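PDB 5E57: transcription regulator AmtR from Mycobacterium smegmatis, which probably binds DNA as a TetR-family transcription factor and takes part in nitrogen regulation in this mycobacterium. Local coordinates for residues R33-V38 with A43-H48; P80-L85 with L185-D190; L134-I139 with E147-P152. One frame throughout, in Å; residues are numbered along the deposited sequence.

Contact 1: R33-V38 with A43-H48; sequences RIADEV and ASLYHH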
loop_
_atom_site.group_PDB
_atom_site.type_symbol
_atom_site.label_atom_id
_atom_site.label_comp_id
_atom_site.label_asym_id
_atom_site.label_seq_id
_atom_site.Cartn_x
_atom_site.Cartn_y
_atom_site.Cartn_z
ATOM N N ARG A 33 -7.227 -18.748 21.479
ATOM C CA ARG A 33 -7.768 -17.368 21.562
ATOM C C ARG A 33 -8.962 -17.196 20.666
ATOM O O ARG A 33 -9.997 -16.718 21.073
ATOM C CB ARG A 33 -6.676 -16.318 21.245
ATOM N N ILE A 34 -8.843 -17.655 19.416
ATOM C CA ILE A 34 -9.945 -17.577 18.483
ATOM C C ILE A 34 -11.181 -18.305 19.012
ATOM O O ILE A 34 -12.304 -17.826 18.889
ATOM C CB ILE A 34 -9.574 -18.199 17.116
ATOM C CG1 ILE A 34 -8.398 -17.466 16.476
ATOM C CG2 ILE A 34 -10.765 -18.103 16.189
ATOM C CD1 ILE A 34 -7.916 -18.098 15.198
ATOM N N ALA A 35 -10.970 -19.491 19.563
ATOM C CA ALA A 35 -12.071 -20.317 20.049
ATOM C C ALA A 35 -12.727 -19.670 21.264
ATOM O O ALA A 35 -13.941 -19.660 21.412
ATOM C CB ALA A 35 -11.549 -21.700 20.444
ATOM N N ASP A 36 -11.892 -19.186 22.150
ATOM C CA ASP A 36 -12.375 -18.384 23.263
ATOM C C ASP A 36 -13.154 -17.156 22.816
ATOM O O ASP A 36 -14.172 -16.851 23.425
ATOM C CB ASP A 36 -11.227 -17.977 24.179
ATOM C CG ASP A 36 -10.784 -19.129 25.079
ATOM O OD1 ASP A 36 -11.552 -20.103 25.182
ATOM O OD2 ASP A 36 -9.694 -19.065 25.683
ATOM N N GLU A 37 -12.704 -16.458 21.759
ATOM C CA GLU A 37 -13.386 -15.218 21.348
ATOM C C GLU A 37 -14.778 -15.574 20.840
ATOM O O GLU A 37 -15.719 -14.844 21.065
ATOM C CB GLU A 37 -12.583 -14.442 20.312
ATOM N N VAL A 38 -14.930 -16.727 20.185
ATOM C CA VAL A 38 -16.238 -17.111 19.701
ATOM C C VAL A 38 -17.036 -17.867 20.772
ATOM O O VAL A 38 -18.222 -17.910 20.694
ATOM C CB VAL A 38 -16.216 -17.776 18.265
ATOM C CG1 VAL A 38 -14.820 -17.943 17.682
ATOM C CG2 VAL A 38 -17.009 -19.061 18.175
ATOM N N ALA A 43 -11.373 -27.694 20.158
ATOM C CA ALA A 43 -11.529 -28.923 19.361
ATOM C C ALA A 43 -12.700 -28.834 18.355
ATOM O O ALA A 43 -12.627 -29.436 17.256
ATOM C CB ALA A 43 -11.707 -30.132 20.311
ATOM N N SER A 44 -13.776 -28.097 18.706
ATOM C CA SER A 44 -14.885 -27.909 17.784
ATOM C C SER A 44 -14.423 -27.066 16.604
ATOM O O SER A 44 -14.777 -27.284 15.439
ATOM C CB SER A 44 -16.086 -27.265 18.458
ATOM O OG SER A 44 -15.774 -25.930 18.847
ATOM N N LEU A 45 -13.594 -26.104 16.897
ATOM C CA LEU A 45 -13.077 -25.232 15.826
ATOM C C LEU A 45 -12.382 -26.031 14.712
ATOM O O LEU A 45 -12.595 -25.708 13.528
ATOM C CB LEU A 45 -12.143 -24.194 16.429
ATOM C CG LEU A 45 -11.513 -23.146 15.552
ATOM C CD1 LEU A 45 -10.892 -22.083 16.472
ATOM C CD2 LEU A 45 -10.452 -23.750 14.695
ATOM N N TYR A 46 -11.661 -27.113 15.058
ATOM C CA TYR A 46 -10.906 -27.834 14.045
ATOM C C TYR A 46 -11.703 -28.499 13.015
ATOM O O TYR A 46 -11.140 -28.865 11.966
ATOM C CB TYR A 46 -9.868 -28.836 14.610
ATOM C CG TYR A 46 -8.927 -28.196 15.564
ATOM C CD1 TYR A 46 -8.364 -26.977 15.277
ATOM C CD2 TYR A 46 -8.627 -28.773 16.770
ATOM C CE1 TYR A 46 -7.527 -26.372 16.181
ATOM C CE2 TYR A 46 -7.782 -28.180 17.669
ATOM C CZ TYR A 46 -7.231 -26.977 17.382
ATOM O OH TYR A 46 -6.359 -26.346 18.279
ATOM N N HIS A 47 -13.000 -28.677 13.262
ATOM C CA HIS A 47 -13.858 -29.346 12.272
ATOM C C HIS A 47 -14.423 -28.358 11.294
ATOM O O HIS A 47 -15.022 -28.761 10.314
ATOM C CB HIS A 47 -14.943 -30.205 12.925
ATOM C CG HIS A 47 -14.370 -31.284 13.788
ATOM N ND1 HIS A 47 -13.495 -32.232 13.303
ATOM C CD2 HIS A 47 -14.439 -31.476 15.121
ATOM C CE1 HIS A 47 -13.090 -32.991 14.300
ATOM N NE2 HIS A 47 -13.648 -32.553 15.412
ATOM N N HIS A 48 -14.127 -27.074 11.514
ATOM C CA HIS A 48 -14.331 -26.056 10.478
ATOM C C HIS A 48 -13.015 -25.694 9.784
ATOM O O HIS A 48 -12.927 -25.635 8.562
ATOM C CB HIS A 48 -14.959 -24.864 11.127
ATOM C CG HIS A 48 -16.304 -25.161 11.727
ATOM N ND1 HIS A 48 -17.408 -25.480 10.962
ATOM C CD2 HIS A 48 -16.728 -25.173 13.012
ATOM C CE1 HIS A 48 -18.462 -25.664 11.742
ATOM N NE2 HIS A 48 -18.081 -25.484 12.994
#
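L45 meets A35 and I34 where the two helices of the predicted helix-turn-helix motif, residues 30-49, lean on each other. It gives up the most surface of the three, and its contribution comes down to one methyl group. CD1 lies 4.0 Å from CB of A35 and also 4.0 Å from CG2 of I34, so it rests at the junction of two consecutive side chains of helix 31-38. It also comes within 4.0 Å of the backbone N of A35, against the helix itself. CG of L45 stands opposite the backbone N across the first bond (chi1 -178°), which extends the side chain out from helix 42-45 and brings CD1 to the other helix.

Residue size suits each place. A35 offers only a methyl, and the CA atoms of A35 and L45 can therefore approach to 6.6 Å. The CG2 branch of I34, anti to the backbone N, is the one that meets L45, since a beta-branched residue puts a methyl close to the helix backbone; the two side chains cross at about a right angle. Leucine is long enough for CD1 to reach past its own helix to both residues. The side-chain contacts are entirely apolar, and all three residues are buried.

S44 OG bonds to R41 O in the turn, and Y46 OH bonds to T31 OG1 at the start of the first helix, a polar link beside the apolar one. In helix-turn-helix proteins the second helix commonly reads the DNA, and fixing its angle to the first is consistent with that role here. Behind this pair runs helix 9-23, where I34 packs on A17, while H48 reaches A9 and I13.

Contact 2: P80-L85 with L185-D190; sequences PAAPRL and LGFDGD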
loop_
_atom_site.group_PDB
_atom_site.type_symbol
_atom_site.label_atom_id
_atom_site.label_comp_id
_atom_site.label_asym_id
_atom_site.label_seq_id
_atom_site.Cartn_x
_atom_site.Cartn_y
_atom_site.Cartn_z
ATOM N N PRO A 80 -14.137 -0.416 -25.352
ATOM C CA PRO A 80 -13.065 0.376 -24.778
ATOM C C PRO A 80 -12.549 -0.181 -23.415
ATOM O O PRO A 80 -13.325 -0.682 -22.573
ATOM C CB PRO A 80 -13.689 1.775 -24.645
ATOM C CG PRO A 80 -15.152 1.645 -24.963
ATOM C CD PRO A 80 -15.316 0.396 -25.734
ATOM N N ALA A 81 -11.247 -0.165 -23.267
ATOM C CA ALA A 81 -10.607 -0.626 -22.044
ATOM C C ALA A 81 -10.905 0.286 -20.826
ATOM O O ALA A 81 -11.057 -0.201 -19.713
ATOM C CB ALA A 81 -9.089 -0.732 -22.260
ATOM N N ALA A 82 -10.937 1.603 -21.011
ATOM C CA ALA A 82 -11.087 2.537 -19.874
ATOM C C ALA A 82 -12.315 2.278 -18.995
ATOM O O ALA A 82 -12.170 2.196 -17.769
ATOM C CB ALA A 82 -11.036 4.002 -20.345
ATOM N N PRO A 83 -13.510 2.102 -19.605
ATOM C CA PRO A 83 -14.654 1.836 -18.753
ATOM C C PRO A 83 -14.529 0.506 -18.055
ATOM O O PRO A 83 -15.197 0.286 -17.032
ATOM C CB PRO A 83 -15.844 1.803 -19.717
ATOM C CG PRO A 83 -15.444 2.764 -20.814
ATOM C CD PRO A 83 -13.925 2.591 -20.935
ATOM N N ARG A 84 -13.698 -0.384 -18.594
ATOM C CA ARG A 84 -13.675 -1.741 -18.037
ATOM C C ARG A 84 -12.794 -1.776 -16.770
ATOM O O ARG A 84 -13.202 -2.286 -15.703
ATOM C CB ARG A 84 -13.249 -2.755 -19.099
ATOM C CG ARG A 84 -14.404 -3.049 -20.079
ATOM C CD ARG A 84 -14.035 -4.211 -20.976
ATOM N NE ARG A 84 -13.045 -3.810 -21.916
ATOM C CZ ARG A 84 -12.017 -4.539 -22.371
ATOM N NH1 ARG A 84 -11.725 -5.728 -21.916
ATOM N NH2 ARG A 84 -11.233 -3.992 -23.273
ATOM N N LEU A 85 -11.637 -1.172 -16.914
ATOM C CA LEU A 85 -10.734 -0.961 -15.846
ATOM C C LEU A 85 -11.382 -0.123 -14.754
ATOM O O LEU A 85 -11.410 -0.538 -13.606
ATOM C CB LEU A 85 -9.519 -0.257 -16.351
ATOM C CG LEU A 85 -8.486 0.111 -15.284
ATOM C CD1 LEU A 85 -8.004 -1.143 -14.601
ATOM C CD2 LEU A 85 -7.305 0.819 -15.945
ATOM N N LEU A 185 -2.793 6.696 -16.104
ATOM C CA LEU A 185 -2.604 6.058 -17.410
ATOM C C LEU A 185 -2.737 7.009 -18.603
ATOM O O LEU A 185 -2.664 6.562 -19.720
ATOM C CB LEU A 185 -3.635 4.981 -17.588
ATOM C CG LEU A 185 -3.646 3.946 -16.493
ATOM C CD1 LEU A 185 -4.775 2.962 -16.796
ATOM C CD2 LEU A 185 -2.307 3.258 -16.357
ATOM N N GLY A 186 -2.998 8.287 -18.352
ATOM C CA GLY A 186 -3.094 9.304 -19.402
ATOM C C GLY A 186 -4.518 9.499 -19.828
ATOM O O GLY A 186 -4.777 10.196 -20.765
ATOM N N PHE A 187 -5.466 8.877 -19.167
ATOM C CA PHE A 187 -6.846 9.150 -19.533
ATOM C C PHE A 187 -7.218 10.569 -19.087
ATOM O O PHE A 187 -7.044 10.917 -17.915
ATOM C CB PHE A 187 -7.764 8.105 -18.926
ATOM C CG PHE A 187 -9.196 8.241 -19.282
ATOM C CD1 PHE A 187 -9.733 7.521 -20.329
ATOM C CD2 PHE A 187 -10.032 9.008 -18.510
ATOM C CE1 PHE A 187 -11.081 7.616 -20.625
ATOM C CE2 PHE A 187 -11.375 9.114 -18.811
ATOM C CZ PHE A 187 -11.905 8.419 -19.867
ATOM N N ASP A 188 -7.731 11.357 -20.038
ATOM C CA ASP A 188 -8.249 12.715 -19.792
ATOM C C ASP A 188 -9.696 12.870 -20.297
ATOM O O ASP A 188 -10.130 13.977 -20.519
ATOM C CB ASP A 188 -7.341 13.785 -20.463
ATOM N N GLY A 189 -10.414 11.774 -20.523
ATOM C CA GLY A 189 -11.775 11.846 -20.996
ATOM C C GLY A 189 -12.739 12.437 -19.998
ATOM O O GLY A 189 -12.346 13.217 -19.144
ATOM N N ASP A 190 -13.996 12.021 -20.070
ATOM C CA ASP A 190 -15.069 12.626 -19.263
ATOM C C ASP A 190 -15.435 11.796 -18.039
ATOM O O ASP A 190 -16.196 10.831 -18.147
ATOM C CB ASP A 190 -16.324 12.788 -20.132
ATOM C CG ASP A 190 -17.566 13.226 -19.336
ATOM O OD1 ASP A 190 -18.637 13.331 -19.971
ATOM O OD2 ASP A 190 -17.512 13.453 -18.099
#
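This is an apolar contact between the start of helix 82-98 and the loop that joins helix 173-183 to helix 191-202, in the all-helical ligand-binding part of this TetR-family protein, bringing together residues about a hundred positions apart. Two separate pairs carry it. L85 and L185 reach toward each other tip to tip, with L85 CD2 only 3.4 Å from L185 CD1, tighter than usual for two methyl groups. L85 gets there because its CG points opposite the backbone N (chi1 177°), and both leucines are buried, as befits branched hydrocarbon ends. The second pair is A82 with F187. CB of A82 approaches the ring obliquely, 3.6 Å from CE1 of F187, and the small alanine leaves room for so bulky a partner.

The loop is shaped to present these side chains. G186 ends helix 173-183 in a Schellman motif with a positive phi (95°), a conformation easy for a residue without a side chain. At G189 the backbone itself lies over a face of the F187 ring, its N atom 3.3 Å above the plane toward the rim; lacking a CB, this glycine can pass so near. D190 then N-caps helix 191-202, its OD2 accepting from E193 N.

On the other segment, R84 folds back over its own helix start: NE donates to P80 O at 3.2 Å, nearly straight at 166°, approaching from above the carbonyl plane. NH1 of the same guanidinium bonds to L74 O, tying the start of helix 82-98 to the end of helix 65-75.

Around the contact, L185 packs on I139 of helix 118-142, A82 and F187 share L182 of helix 173-183, and F187 also meets L194 and sets its ring edge-to-face with F191 of helix 191-202.

Contact 3: L134-I139 with E147-P152; sequences LAAAVI and EADDLP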
loop_
_atom_site.group_PDB
_atom_site.type_symbol
_atom_site.label_atom_id
_atom_site.label_comp_id
_atom_site.label_asym_id
_atom_site.label_seq_id
_atom_site.Cartn_x
_atom_site.Cartn_y
_atom_site.Cartn_z
ATOM N N LEU A 134 -5.621 -4.735 -18.653
ATOM C CA LEU A 134 -6.589 -3.669 -18.911
ATOM C C LEU A 134 -5.907 -2.331 -18.954
ATOM O O LEU A 134 -6.133 -1.542 -19.884
ATOM C CB LEU A 134 -7.689 -3.608 -17.859
ATOM C CG LEU A 134 -8.575 -4.812 -17.864
ATOM C CD1 LEU A 134 -9.378 -4.836 -16.587
ATOM C CD2 LEU A 134 -9.474 -4.782 -19.106
ATOM N N ALA A 135 -5.043 -2.061 -17.979
ATOM C CA ALA A 135 -4.356 -0.772 -17.953
ATOM C C ALA A 135 -3.395 -0.522 -19.146
ATOM O O ALA A 135 -3.245 0.612 -19.628
ATOM C CB ALA A 135 -3.589 -0.590 -16.649
ATOM N N ALA A 136 -2.722 -1.554 -19.598
ATOM C CA ALA A 136 -1.836 -1.405 -20.771
ATOM C C ALA A 136 -2.686 -1.053 -22.020
ATOM O O ALA A 136 -2.249 -0.294 -22.883
ATOM C CB ALA A 136 -1.039 -2.673 -21.007
ATOM N N ALA A 137 -3.922 -1.547 -22.080
ATOM C CA ALA A 137 -4.807 -1.191 -23.202
ATOM C C ALA A 137 -5.331 0.268 -23.048
ATOM O O ALA A 137 -5.533 0.985 -24.047
ATOM C CB ALA A 137 -5.968 -2.222 -23.325
ATOM N N VAL A 138 -5.518 0.749 -21.812
ATOM C CA VAL A 138 -5.998 2.128 -21.650
ATOM C C VAL A 138 -4.882 3.065 -22.090
ATOM O O VAL A 138 -5.109 4.093 -22.774
ATOM C CB VAL A 138 -6.428 2.453 -20.205
ATOM C CG1 VAL A 138 -6.757 3.924 -20.079
ATOM C CG2 VAL A 138 -7.592 1.561 -19.768
ATOM N N ILE A 139 -3.673 2.699 -21.682
ATOM C CA ILE A 139 -2.494 3.411 -22.086
ATOM C C ILE A 139 -2.365 3.523 -23.620
ATOM O O ILE A 139 -2.120 4.624 -24.127
ATOM C CB ILE A 139 -1.210 2.801 -21.486
ATOM C CG1 ILE A 139 -1.140 3.112 -19.969
ATOM C CG2 ILE A 139 0.026 3.409 -22.127
ATOM C CD1 ILE A 139 -0.174 2.206 -19.210
ATOM N N GLU A 147 4.866 2.915 -18.837
ATOM C CA GLU A 147 5.452 2.418 -17.625
ATOM C C GLU A 147 4.459 2.417 -16.452
ATOM O O GLU A 147 4.738 1.812 -15.435
ATOM C CB GLU A 147 6.722 3.236 -17.294
ATOM N N ALA A 148 3.290 3.034 -16.595
ATOM C CA ALA A 148 2.384 3.184 -15.488
ATOM C C ALA A 148 1.457 1.999 -15.285
ATOM O O ALA A 148 0.550 2.067 -14.463
ATOM C CB ALA A 148 1.542 4.445 -15.696
ATOM N N ASP A 149 1.596 0.931 -16.053
ATOM C CA ASP A 149 0.551 -0.054 -16.093
ATOM C C ASP A 149 0.274 -0.828 -14.820
ATOM O O ASP A 149 -0.749 -1.447 -14.746
ATOM C CB ASP A 149 0.685 -0.964 -17.326
ATOM C CG ASP A 149 1.897 -1.853 -17.318
ATOM O OD1 ASP A 149 2.692 -1.876 -16.346
ATOM O OD2 ASP A 149 2.032 -2.529 -18.346
ATOM N N ASP A 150 1.165 -0.817 -13.828
ATOM C CA ASP A 150 0.906 -1.445 -12.466
ATOM C C ASP A 150 0.208 -0.518 -11.483
ATOM O O ASP A 150 -0.327 -0.996 -10.455
ATOM C CB ASP A 150 2.220 -1.921 -11.827
ATOM C CG ASP A 150 2.033 -3.037 -10.808
ATOM O OD1 ASP A 150 1.282 -4.055 -10.985
ATOM O OD2 ASP A 150 2.743 -2.977 -9.817
ATOM N N LEU A 151 0.140 0.785 -11.807
ATOM C CA LEU A 151 -0.284 1.749 -10.849
ATOM C C LEU A 151 -1.775 1.679 -10.511
ATOM O O LEU A 151 -2.126 1.882 -9.361
ATOM C CB LEU A 151 0.171 3.147 -11.217
ATOM C CG LEU A 151 1.709 3.242 -11.364
ATOM C CD1 LEU A 151 2.043 4.664 -11.697
ATOM C CD2 LEU A 151 2.470 2.806 -10.122
ATOM N N PRO A 152 -2.637 1.264 -11.434
ATOM C CA PRO A 152 -4.043 1.181 -10.979
ATOM C C PRO A 152 -4.257 0.107 -9.945
ATOM O O PRO A 152 -5.039 0.303 -8.962
ATOM C CB PRO A 152 -4.799 0.818 -12.253
ATOM C CG PRO A 152 -4.028 1.506 -13.292
ATOM C CD PRO A 152 -2.579 1.255 -12.902
#
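A135 and D149 face each other where helix 118-142 and helix 151-165, two consecutive helices joined by a short loop, come together in the all-helical regulatory domain found in TetR-family proteins. The CA atoms of these two residues are just 5.3 Å apart, a closeness that the single methyl of A135 permits. Its CB lies 3.5 Å from the carbonyl O of D149 and has CG of P152 on hand at 4.0 Å. One turn further along, I139 lies across the side chain of D149, roughly perpendicular to it, and places CD1 3.8 Å from CB of D149. D149 thus serves as a partly apolar residue, its CB packed by isoleucine while its carboxylate lies beside A136.

CG of D149 sits between the backbone N and the carbonyl carbon (chi1 67°), which turns the carboxylate back toward helix 118-142, where OD1 forms a salt bridge with NH1 of R132. An acidic residue suits this place, since its charge is answered by an arginine of the helix on which it packs.

The backbone beneath is a type I beta turn from A148 to L151, closed by L151 N donating to A148 O at 3.0 Å. P152 follows in the first turn of helix 151-165, where a proline's missing N-H costs little. The CB of D150 points away from segment 134-139, yet its carboxylate reaches R128 of helix 118-142 through OD1 and R154 of helix 151-165 through OD2. Beyond it, the second subunit packs against the loop and the first turn of helix 151-165, I177 of that chain touching L151 and its S162 touching D150. At the edge of the inner contact, OD2 of D149 stands 4.1 Å from CB of A136.

In the fold
Contact 1 lies in the predicted DNA-binding motif, and contacts 2 and 3 lie on the opposite side of the chain's centre; its centre is about 47 Å from that of contact 2 and about 43 Å from that of contact 3. Contacts 2 and 3 touch: A81 packs on A137 and V138, the backbone N of A82 on V138, and L185 on A148, so they form one continuous packed region around helices 82-98 and 118-142, contact 3 nested within the loop that contact 2 closes. Contacts 1 and 3 are buried, contact 2 partly so. Contact 1 is aliphatic, contact 2 adds an aromatic ring, and contact 3 adds one carboxylate, that of D149, whose salt bridge lies outside the two segments.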